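Local coordinates for hypothetical protein STY4665 (Salmonella typhi, PDB 2IPQ) that is of unknown function but is the C-terminal TraI-type domain, of the helix-turn-helix clan, of a protein that may handle DNA in conjugal transfer, at residues L7-W12 against E77-H82; V33-G38 against N123-S128; C93-E98 against L129-I134. All coordinates share one frame; numbering follows the deposited sequence.

Contact 1. Residues L7-W12 against E77-H82; sequences LGDLFW and EKMRKH
Lys81 lies over one face of the Trp12 indole, and selenomethionine Met79 fills the angle between that ring and the helix backbone at Gly8. This is the tight side of the contact. The lysine chain crosses the ring at about a right angle: CB sits above the six-membered ring, 3.9 Å from Trp12 CZ3, and bends at chi2 and chi3 carry CE to the pyrrole half. There Lys81 CE makes a CH-pi contact, 3.6 Å from the centroid of the Trp12 five-membered ring and 28° off its normal, and lies 3.3 Å from Trp12 NE1. Trp12 reaches across because its CG stands anti to the backbone N (chi1 168°). Beside it, Met79 SE comes within 3.4 Å of Gly8 O and 3.9 Å of Trp12 CB, and its approach to the indole is an oblique Met-aromatic contact. Nowhere does a hydrogen bond cross; the contact rests on packing.

The order of helices and strands is consistent with a winged helix, in which helix 4-20 would be the first helix and helix 68-77 the third. The contact joins helix 4-20 to the turn that follows helix 68-77, while Trp12 also touches Phe76, Glu117 and Ile118. That turn is type I, from Glu77 to Arg80, closed by Arg80 N to Glu77 O at 3.2 Å; Arg80, with positive phi, is where the chain leaves helical backbone angles.

The solvent side is looser: Asp9 is exposed, and its OD1 is 6.7 Å from Lys81 NZ, too far for a salt bridge.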
loop_
_atom_site.group_PDB
_atom_site.type_symbol
_atom_site.label_atom_id
_atom_site.label_comp_id
_atom_site.label_asym_id
_atom_site.label_seq_id
_atom_site.Cartn_x
_atom_site.Cartn_y
_atom_site.Cartn_z
ATOM N N LEU A 7 11.197 -1.588 -13.918
ATOM C CA LEU A 7 10.005 -0.903 -13.464
ATOM C C LEU A 7 9.490 -1.434 -12.109
ATOM O O LEU A 7 9.169 -0.668 -11.211
ATOM C CB LEU A 7 8.925 -1.016 -14.540
ATOM C CG LEU A 7 7.622 -0.255 -14.314
ATOM C CD1 LEU A 7 7.953 1.195 -13.980
ATOM C CD2 LEU A 7 6.750 -0.343 -15.541
ATOM N N GLY A 8 9.413 -2.750 -11.978
ATOM C CA GLY A 8 9.177 -3.396 -10.690
ATOM C C GLY A 8 10.084 -2.877 -9.584
ATOM O O GLY A 8 9.583 -2.378 -8.560
ATOM N N ASP A 9 11.405 -3.001 -9.798
ATOM C CA ASP A 9 12.418 -2.538 -8.841
ATOM C C ASP A 9 12.306 -1.031 -8.516
ATOM O O ASP A 9 12.496 -0.623 -7.376
ATOM C CB ASP A 9 13.830 -2.879 -9.310
ATOM C CG ASP A 9 14.177 -4.374 -9.132
ATOM O OD1 ASP A 9 13.648 -5.001 -8.189
ATOM O OD2 ASP A 9 14.983 -4.922 -9.939
ATOM N N LEU A 10 11.983 -0.221 -9.521
ATOM C CA LEU A 10 11.782 1.207 -9.337
ATOM C C LEU A 10 10.596 1.446 -8.425
ATOM O O LEU A 10 10.678 2.213 -7.462
ATOM C CB LEU A 10 11.489 1.860 -10.677
ATOM C CG LEU A 10 12.145 3.202 -10.994
ATOM C CD1 LEU A 10 11.457 3.819 -12.196
ATOM C CD2 LEU A 10 12.122 4.152 -9.797
ATOM N N PHE A 11 9.475 0.798 -8.728
ATOM C CA PHE A 11 8.291 1.043 -7.951
ATOM C C PHE A 11 8.486 0.575 -6.506
ATOM O O PHE A 11 8.081 1.249 -5.558
ATOM C CB PHE A 11 7.065 0.353 -8.539
ATOM C CG PHE A 11 5.936 0.251 -7.553
ATOM C CD1 PHE A 11 5.821 -0.846 -6.719
ATOM C CD2 PHE A 11 5.012 1.261 -7.443
ATOM C CE1 PHE A 11 4.771 -0.921 -5.786
ATOM C CE2 PHE A 11 3.965 1.196 -6.512
ATOM C CZ PHE A 11 3.853 0.087 -5.688
ATOM N N TRP A 12 9.103 -0.587 -6.332
ATOM C CA TRP A 12 9.238 -1.164 -4.999
ATOM C C TRP A 12 10.287 -0.370 -4.188
ATOM O O TRP A 12 10.118 -0.104 -2.984
ATOM C CB TRP A 12 9.649 -2.631 -5.135
ATOM C CG TRP A 12 10.093 -3.240 -3.854
ATOM C CD1 TRP A 12 11.355 -3.619 -3.526
ATOM C CD2 TRP A 12 9.267 -3.550 -2.722
ATOM N NE1 TRP A 12 11.372 -4.148 -2.259
ATOM C CE2 TRP A 12 10.102 -4.110 -1.741
ATOM C CE3 TRP A 12 7.901 -3.394 -2.443
ATOM C CZ2 TRP A 12 9.623 -4.524 -0.497
ATOM C CZ3 TRP A 12 7.419 -3.806 -1.211
ATOM C CH2 TRP A 12 8.281 -4.365 -0.250
ATOM N N GLU A 77 3.683 -7.033 -9.192
ATOM C CA GLU A 77 3.218 -8.349 -8.732
ATOM C C GLU A 77 4.205 -9.464 -8.999
ATOM O O GLU A 77 4.253 -10.453 -8.259
ATOM C CB GLU A 77 1.875 -8.713 -9.347
ATOM C CG GLU A 77 0.674 -8.020 -8.686
ATOM C CD GLU A 77 -0.641 -8.619 -9.166
ATOM O OE1 GLU A 77 -0.588 -9.522 -10.042
ATOM O OE2 GLU A 77 -1.711 -8.204 -8.677
ATOM N N LYS A 78 4.995 -9.304 -10.059
ATOM C CA LYS A 78 5.976 -10.316 -10.451
ATOM C C LYS A 78 7.060 -10.479 -9.388
ATOM O O LYS A 78 7.797 -11.448 -9.390
ATOM C CB LYS A 78 6.585 -9.975 -11.817
ATOM C CG LYS A 78 5.663 -10.360 -12.981
ATOM C CD LYS A 78 6.041 -9.709 -14.317
ATOM C CE LYS A 78 5.575 -10.579 -15.511
ATOM N NZ LYS A 78 4.095 -10.454 -15.777
HETATM N N MSE A 79 7.147 -9.528 -8.464
HETATM C CA MSE A 79 8.199 -9.567 -7.471
HETATM C C MSE A 79 7.791 -10.296 -6.212
HETATM O O MSE A 79 8.647 -10.692 -5.409
HETATM C CB MSE A 79 8.629 -8.167 -7.119
HETATM C CG MSE A 79 9.201 -7.411 -8.289
HETATM SE SE MSE A 79 9.367 -5.600 -7.656
HETATM C CE MSE A 79 11.212 -5.816 -6.879
ATOM N N ARG A 80 6.486 -10.475 -6.037
ATOM C CA ARG A 80 6.004 -11.345 -4.978
ATOM C C ARG A 80 6.395 -10.802 -3.599
ATOM O O ARG A 80 6.886 -11.536 -2.764
ATOM C CB ARG A 80 6.599 -12.744 -5.166
ATOM C CG ARG A 80 6.463 -13.225 -6.589
ATOM C CD ARG A 80 6.543 -14.767 -6.675
ATOM N NE ARG A 80 6.451 -15.171 -8.112
ATOM C CZ ARG A 80 5.414 -15.891 -8.560
ATOM N NH1 ARG A 80 5.406 -16.233 -9.876
ATOM N NH2 ARG A 80 4.386 -16.284 -7.682
ATOM N N LYS A 81 6.177 -9.518 -3.363
ATOM C CA LYS A 81 6.344 -8.969 -2.014
ATOM C C LYS A 81 5.019 -8.943 -1.253
ATOM O O LYS A 81 4.998 -8.902 -0.006
ATOM C CB LYS A 81 6.929 -7.550 -2.072
ATOM C CG LYS A 81 8.117 -7.377 -3.005
ATOM C CD LYS A 81 9.320 -8.132 -2.476
ATOM C CE LYS A 81 10.562 -7.325 -2.644
ATOM N NZ LYS A 81 11.741 -8.204 -2.607
ATOM N N HIS A 82 3.918 -8.957 -2.001
ATOM C CA HIS A 82 2.593 -8.808 -1.411
ATOM C C HIS A 82 2.163 -10.121 -0.757
ATOM O O HIS A 82 2.605 -11.220 -1.141
ATOM C CB HIS A 82 1.563 -8.318 -2.440
ATOM C CG HIS A 82 1.423 -9.199 -3.648
ATOM N ND1 HIS A 82 2.395 -9.295 -4.625
ATOM C CD2 HIS A 82 0.416 -10.016 -4.042
ATOM C CE1 HIS A 82 1.995 -10.141 -5.561
ATOM N NE2 HIS A 82 0.799 -10.596 -5.227
#

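Contact 2. Residues V33-G38 against N123-S128; sequences VHLTCG and NFPDDS
The loop 123-128 passes Leu35 at a steep angle, the run 124-128 heading 101° away from the run 34-37, with the CA atoms of Leu35 and Asp127 4.7 Å apart. A single backbone bond marks the crossing, Ser128 N to Leu35 O at 2.8 Å, nearly straight at the hydrogen (168°). On one side of it Ser128 OG meets His34 ND1 at the edge of the imidazole, near the ring plane, in a hydrogen bond of 2.7 Å. OG is placed there by standing anti to its own backbone N (chi1 -176°). The ring is held at its other nitrogen too, since His34 NE2 bonds to Ala31 O, which should fix its rotation; Ser128 OG is shared in turn with Phe130 N.

Strand 33-36 is an outermost strand of the antiparallel sheet. Here the loop leading into strand 131-133, at the opposite edge, crosses it steeply and does not pair with it as a strand.

Beyond the crossing, Asp127 reaches the turn after the strand: Cys37 N donates a hydrogen bond to Asp127 OD2 (3.3 Å), from above the carboxylate plane. The apolar part belongs to Leu35, whose CD2 packs 3.8 Å from Pro125 CG, the two side chains at about a right angle, and 4.1 Å from Phe124 CB. Met115 of helix 115-118 touches both Leu35 and Phe124.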
loop_
_atom_site.group_PDB
_atom_site.type_symbol
_atom_site.label_atom_id
_atom_site.label_comp_id
_atom_site.label_asym_id
_atom_site.label_seq_id
_atom_site.Cartn_x
_atom_site.Cartn_y
_atom_site.Cartn_z
ATOM N N VAL A 33 -1.642 4.570 1.849
ATOM C CA VAL A 33 -0.929 3.572 2.614
ATOM C C VAL A 33 -1.400 3.624 4.055
ATOM O O VAL A 33 -1.484 4.711 4.661
ATOM C CB VAL A 33 0.623 3.747 2.523
ATOM C CG1 VAL A 33 1.346 2.553 3.222
ATOM C CG2 VAL A 33 1.090 3.817 1.027
ATOM N N HIS A 34 -1.723 2.446 4.594
ATOM C CA HIS A 34 -2.190 2.313 5.963
ATOM C C HIS A 34 -1.594 1.095 6.640
ATOM O O HIS A 34 -1.625 -0.018 6.102
ATOM C CB HIS A 34 -3.704 2.227 5.966
ATOM C CG HIS A 34 -4.358 3.530 5.644
ATOM N ND1 HIS A 34 -4.759 4.426 6.623
ATOM C CD2 HIS A 34 -4.664 4.103 4.452
ATOM C CE1 HIS A 34 -5.282 5.494 6.045
ATOM N NE2 HIS A 34 -5.236 5.322 4.731
ATOM N N LEU A 35 -1.041 1.290 7.825
ATOM C CA LEU A 35 -0.547 0.170 8.636
ATOM C C LEU A 35 -1.684 -0.499 9.391
ATOM O O LEU A 35 -2.555 0.194 9.948
ATOM C CB LEU A 35 0.486 0.678 9.634
ATOM C CG LEU A 35 1.889 0.750 9.024
ATOM C CD1 LEU A 35 2.030 1.985 8.160
ATOM C CD2 LEU A 35 2.983 0.662 10.086
ATOM N N THR A 36 -1.679 -1.832 9.425
ATOM C CA THR A 36 -2.731 -2.577 10.115
ATOM C C THR A 36 -2.335 -3.977 10.536
ATOM O O THR A 36 -2.055 -4.812 9.702
ATOM C CB THR A 36 -3.989 -2.730 9.248
ATOM O OG1 THR A 36 -4.291 -1.476 8.611
ATOM C CG2 THR A 36 -5.181 -3.152 10.114
ATOM N N CYS A 37 -2.300 -4.209 11.842
ATOM C CA CYS A 37 -2.177 -5.554 12.426
ATOM C C CYS A 37 -1.107 -6.436 11.788
ATOM O O CYS A 37 -1.362 -7.615 11.538
ATOM C CB CYS A 37 -3.524 -6.274 12.389
ATOM S SG CYS A 37 -4.791 -5.501 13.408
ATOM N N GLY A 38 0.073 -5.865 11.527
ATOM C CA GLY A 38 1.216 -6.633 11.067
ATOM C C GLY A 38 1.492 -6.410 9.601
ATOM O O GLY A 38 2.437 -6.968 9.056
ATOM N N ASN A 123 10.992 -0.834 13.272
ATOM C CA ASN A 123 10.898 0.595 13.588
ATOM C C ASN A 123 9.847 1.317 12.745
ATOM O O ASN A 123 10.164 1.853 11.679
ATOM C CB ASN A 123 12.264 1.266 13.399
ATOM C CG ASN A 123 12.274 2.713 13.850
ATOM O OD1 ASN A 123 12.888 3.057 14.864
ATOM N ND2 ASN A 123 11.593 3.571 13.101
ATOM N N PHE A 124 8.603 1.335 13.226
ATOM C CA PHE A 124 7.484 1.808 12.416
ATOM C C PHE A 124 6.430 2.662 13.129
ATOM O O PHE A 124 6.327 2.660 14.358
ATOM C CB PHE A 124 6.826 0.664 11.634
ATOM C CG PHE A 124 6.779 -0.656 12.371
ATOM C CD1 PHE A 124 7.829 -1.565 12.270
ATOM C CD2 PHE A 124 5.681 -0.997 13.147
ATOM C CE1 PHE A 124 7.790 -2.782 12.935
ATOM C CE2 PHE A 124 5.639 -2.216 13.816
ATOM C CZ PHE A 124 6.692 -3.104 13.710
ATOM N N PRO A 125 5.642 3.408 12.339
ATOM C CA PRO A 125 4.448 4.121 12.829
ATOM C C PRO A 125 3.427 3.217 13.503
ATOM O O PRO A 125 3.454 1.998 13.331
ATOM C CB PRO A 125 3.845 4.738 11.555
ATOM C CG PRO A 125 4.561 4.089 10.396
ATOM C CD PRO A 125 5.882 3.624 10.900
ATOM N N ASP A 126 2.525 3.815 14.268
ATOM C CA ASP A 126 1.406 3.076 14.826
ATOM C C ASP A 126 0.453 2.653 13.717
ATOM O O ASP A 126 0.616 3.074 12.569
ATOM C CB ASP A 126 0.684 3.926 15.849
ATOM C CG ASP A 126 1.535 4.206 17.046
ATOM O OD1 ASP A 126 2.094 3.241 17.614
ATOM O OD2 ASP A 126 1.655 5.392 17.412
ATOM N N ASP A 127 -0.531 1.819 14.052
ATOM C CA ASP A 127 -1.538 1.381 13.064
ATOM C C ASP A 127 -2.434 2.538 12.648
ATOM O O ASP A 127 -2.483 3.543 13.335
ATOM C CB ASP A 127 -2.391 0.261 13.652
ATOM C CG ASP A 127 -1.681 -1.088 13.644
ATOM O OD1 ASP A 127 -0.580 -1.224 13.031
ATOM O OD2 ASP A 127 -2.243 -2.019 14.262
ATOM N N SER A 128 -3.136 2.395 11.529
ATOM C CA SER A 128 -4.037 3.452 11.056
ATOM C C SER A 128 -5.225 3.583 11.994
ATOM O O SER A 128 -5.712 2.582 12.541
ATOM C CB SER A 128 -4.569 3.139 9.655
ATOM O OG SER A 128 -5.364 4.214 9.204
#

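Contact 3. Residues C93-E98 against L129-I134; sequences CCLYEE and LFLKVI
Cys94 and Lys132 form the hydrogen-bonded pair at the centre of an antiparallel ladder, which adds strand 131-133 to the edge of the sheet beside strand 91-96. Its backbone bonds are Cys94 N to Lys132 O (2.8 Å) and Lys132 N to Cys94 O (3.0 Å), each in the plane of its acceptor carbonyl. Further along, Tyr96 N binds Phe130 O at 2.8 Å, tilted 28° from the Phe130 carbonyl plane.

Apolar packing divides between the two faces. On the face of the non-hydrogen-bonded pairs, Cys93 with Val133 and Leu95 with Leu131, the tightest carbon contact is Cys93 CB against Leu131 CD1 at 3.5 Å; Phe41 of strand 39-43 touches both residues. On the other face Cys94 SG meets Ile134 CD1 at 3.8 Å.

Aromatic rings mark the end of the ladder. Phe130 turns a ring edge to Glu97 O, 3.4 Å from its CE2, where the chain turns a corner. The Tyr96 ring presents its edge to Phe130 O, and its hydroxyl ends near the bent Lys132 chain. One water accepts a hydrogen bond from Lys132 NZ at 2.6 Å and lies 3.4 Å from Tyr96 OH, a weak bond.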
loop_
_atom_site.group_PDB
_atom_site.type_symbol
_atom_site.label_atom_id
_atom_site.label_comp_id
_atom_site.label_asym_id
_atom_site.label_seq_id
_atom_site.Cartn_x
_atom_site.Cartn_y
_atom_site.Cartn_z
ATOM N N CYS A 93 -11.147 -2.966 2.279
ATOM C CA CYS A 93 -11.031 -2.215 3.515
ATOM C C CYS A 93 -12.060 -1.120 3.444
ATOM O O CYS A 93 -12.446 -0.701 2.345
ATOM C CB CYS A 93 -9.650 -1.578 3.607
ATOM S SG CYS A 93 -8.315 -2.809 3.696
ATOM N N CYS A 94 -12.505 -0.673 4.608
ATOM C CA CYS A 94 -13.307 0.519 4.718
ATOM C C CYS A 94 -12.378 1.614 5.203
ATOM O O CYS A 94 -11.720 1.461 6.231
ATOM C CB CYS A 94 -14.418 0.336 5.771
ATOM S SG CYS A 94 -15.582 -0.956 5.362
ATOM N N LEU A 95 -12.326 2.720 4.481
ATOM C CA LEU A 95 -11.599 3.873 5.018
ATOM C C LEU A 95 -12.538 4.902 5.579
ATOM O O LEU A 95 -13.291 5.506 4.825
ATOM C CB LEU A 95 -10.703 4.489 3.946
ATOM C CG LEU A 95 -9.965 5.774 4.314
ATOM C CD1 LEU A 95 -8.776 5.459 5.217
ATOM C CD2 LEU A 95 -9.526 6.485 3.048
ATOM N N TYR A 96 -12.489 5.114 6.896
ATOM C CA TYR A 96 -13.351 6.102 7.564
ATOM C C TYR A 96 -12.711 7.476 7.634
ATOM O O TYR A 96 -11.498 7.575 7.614
ATOM C CB TYR A 96 -13.704 5.644 8.971
ATOM C CG TYR A 96 -14.558 4.420 8.996
ATOM C CD1 TYR A 96 -13.986 3.156 8.932
ATOM C CD2 TYR A 96 -15.941 4.516 9.074
ATOM C CE1 TYR A 96 -14.769 2.009 8.947
ATOM C CE2 TYR A 96 -16.736 3.375 9.088
ATOM C CZ TYR A 96 -16.132 2.123 9.021
ATOM O OH TYR A 96 -16.892 0.977 9.035
ATOM N N GLU A 97 -13.527 8.525 7.719
ATOM C CA GLU A 97 -13.054 9.892 8.008
ATOM C C GLU A 97 -12.781 10.172 9.495
ATOM O O GLU A 97 -12.017 11.090 9.827
ATOM C CB GLU A 97 -14.092 10.911 7.529
ATOM C CG GLU A 97 -15.497 10.518 7.943
ATOM C CD GLU A 97 -16.545 11.644 7.837
ATOM O OE1 GLU A 97 -16.327 12.644 7.095
ATOM O OE2 GLU A 97 -17.598 11.495 8.511
ATOM N N GLU A 98 -13.424 9.404 10.379
ATOM C CA GLU A 98 -13.365 9.645 11.832
ATOM C C GLU A 98 -12.552 8.502 12.446
ATOM O O GLU A 98 -12.675 7.369 12.009
ATOM C CB GLU A 98 -14.782 9.683 12.448
ATOM C CG GLU A 98 -15.757 10.564 11.679
ATOM C CD GLU A 98 -17.178 10.645 12.309
ATOM O OE1 GLU A 98 -17.359 10.556 13.563
ATOM O OE2 GLU A 98 -18.135 10.817 11.525
ATOM N N LEU A 129 -5.699 4.807 12.176
ATOM C CA LEU A 129 -6.907 5.031 12.988
ATOM C C LEU A 129 -8.188 4.951 12.135
ATOM O O LEU A 129 -9.306 4.940 12.661
ATOM C CB LEU A 129 -6.827 6.374 13.695
ATOM C CG LEU A 129 -5.816 6.542 14.833
ATOM C CD1 LEU A 129 -5.883 8.007 15.284
ATOM C CD2 LEU A 129 -6.151 5.626 16.012
ATOM N N PHE A 130 -7.995 4.888 10.825
ATOM C CA PHE A 130 -9.032 5.179 9.831
ATOM C C PHE A 130 -9.460 3.943 9.007
ATOM O O PHE A 130 -10.596 3.857 8.517
ATOM C CB PHE A 130 -8.521 6.286 8.907
ATOM C CG PHE A 130 -8.264 7.600 9.638
ATOM C CD1 PHE A 130 -6.980 7.987 9.975
ATOM C CD2 PHE A 130 -9.307 8.423 9.983
ATOM C CE1 PHE A 130 -6.748 9.180 10.642
ATOM C CE2 PHE A 130 -9.084 9.623 10.646
ATOM C CZ PHE A 130 -7.808 9.996 10.975
ATOM N N LEU A 131 -8.551 2.982 8.868
ATOM C CA LEU A 131 -8.779 1.847 7.987
ATOM C C LEU A 131 -9.193 0.628 8.779
ATOM O O LEU A 131 -8.574 0.290 9.786
ATOM C CB LEU A 131 -7.501 1.522 7.258
ATOM C CG LEU A 131 -7.600 0.456 6.190
ATOM C CD1 LEU A 131 -7.912 1.166 4.868
ATOM C CD2 LEU A 131 -6.281 -0.236 6.147
ATOM N N LYS A 132 -10.231 -0.042 8.304
ATOM C CA LYS A 132 -10.653 -1.339 8.815
ATOM C C LYS A 132 -10.550 -2.349 7.662
ATOM O O LYS A 132 -11.145 -2.138 6.608
ATOM C CB LYS A 132 -12.118 -1.217 9.286
ATOM C CG LYS A 132 -12.650 -2.382 10.101
ATOM C CD LYS A 132 -14.013 -2.818 9.600
ATOM C CE LYS A 132 -15.171 -2.155 10.332
ATOM N NZ LYS A 132 -16.489 -2.713 9.844
ATOM N N VAL A 133 -9.800 -3.429 7.856
ATOM C CA VAL A 133 -9.691 -4.494 6.865
ATOM C C VAL A 133 -10.873 -5.426 7.044
ATOM O O VAL A 133 -11.224 -5.776 8.163
ATOM C CB VAL A 133 -8.359 -5.294 7.057
ATOM C CG1 VAL A 133 -8.201 -6.463 6.011
ATOM C CG2 VAL A 133 -7.167 -4.334 6.996
ATOM N N ILE A 134 -11.500 -5.836 5.953
ATOM C CA ILE A 134 -12.523 -6.880 6.076
ATOM C C ILE A 134 -11.935 -8.296 6.078
ATOM O O ILE A 134 -11.250 -8.694 5.128
ATOM C CB ILE A 134 -13.609 -6.770 4.992
ATOM C CG1 ILE A 134 -13.979 -5.303 4.733
ATOM C CG2 ILE A 134 -14.838 -7.573 5.413
ATOM C CD1 ILE A 134 -14.628 -4.643 5.868
HETATM O O HOH W 1 -18.524 -1.924 8.432
#

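Contacts 2 and 3 both reach the one antiparallel sheet, their centres about 13 Å apart, and they touch directly: Leu131 packs against His34 and Thr36, and Leu95 against His34. The run from 123 to 134 serves both, first crossing strand 33-36 and then pairing with strand 91-96, so the two outermost strands of the sheet are tied together by the C-terminal end of the chain. Contact 1 lies on the other side of the chain's centre, among the helices, centre to centre about 20 Å from contact 2 and about 25 Å from contact 3. It closes before contact 3 opens, but its segments alternate along the chain with those of contact 2, consistent with a compact winged-helix-like unit.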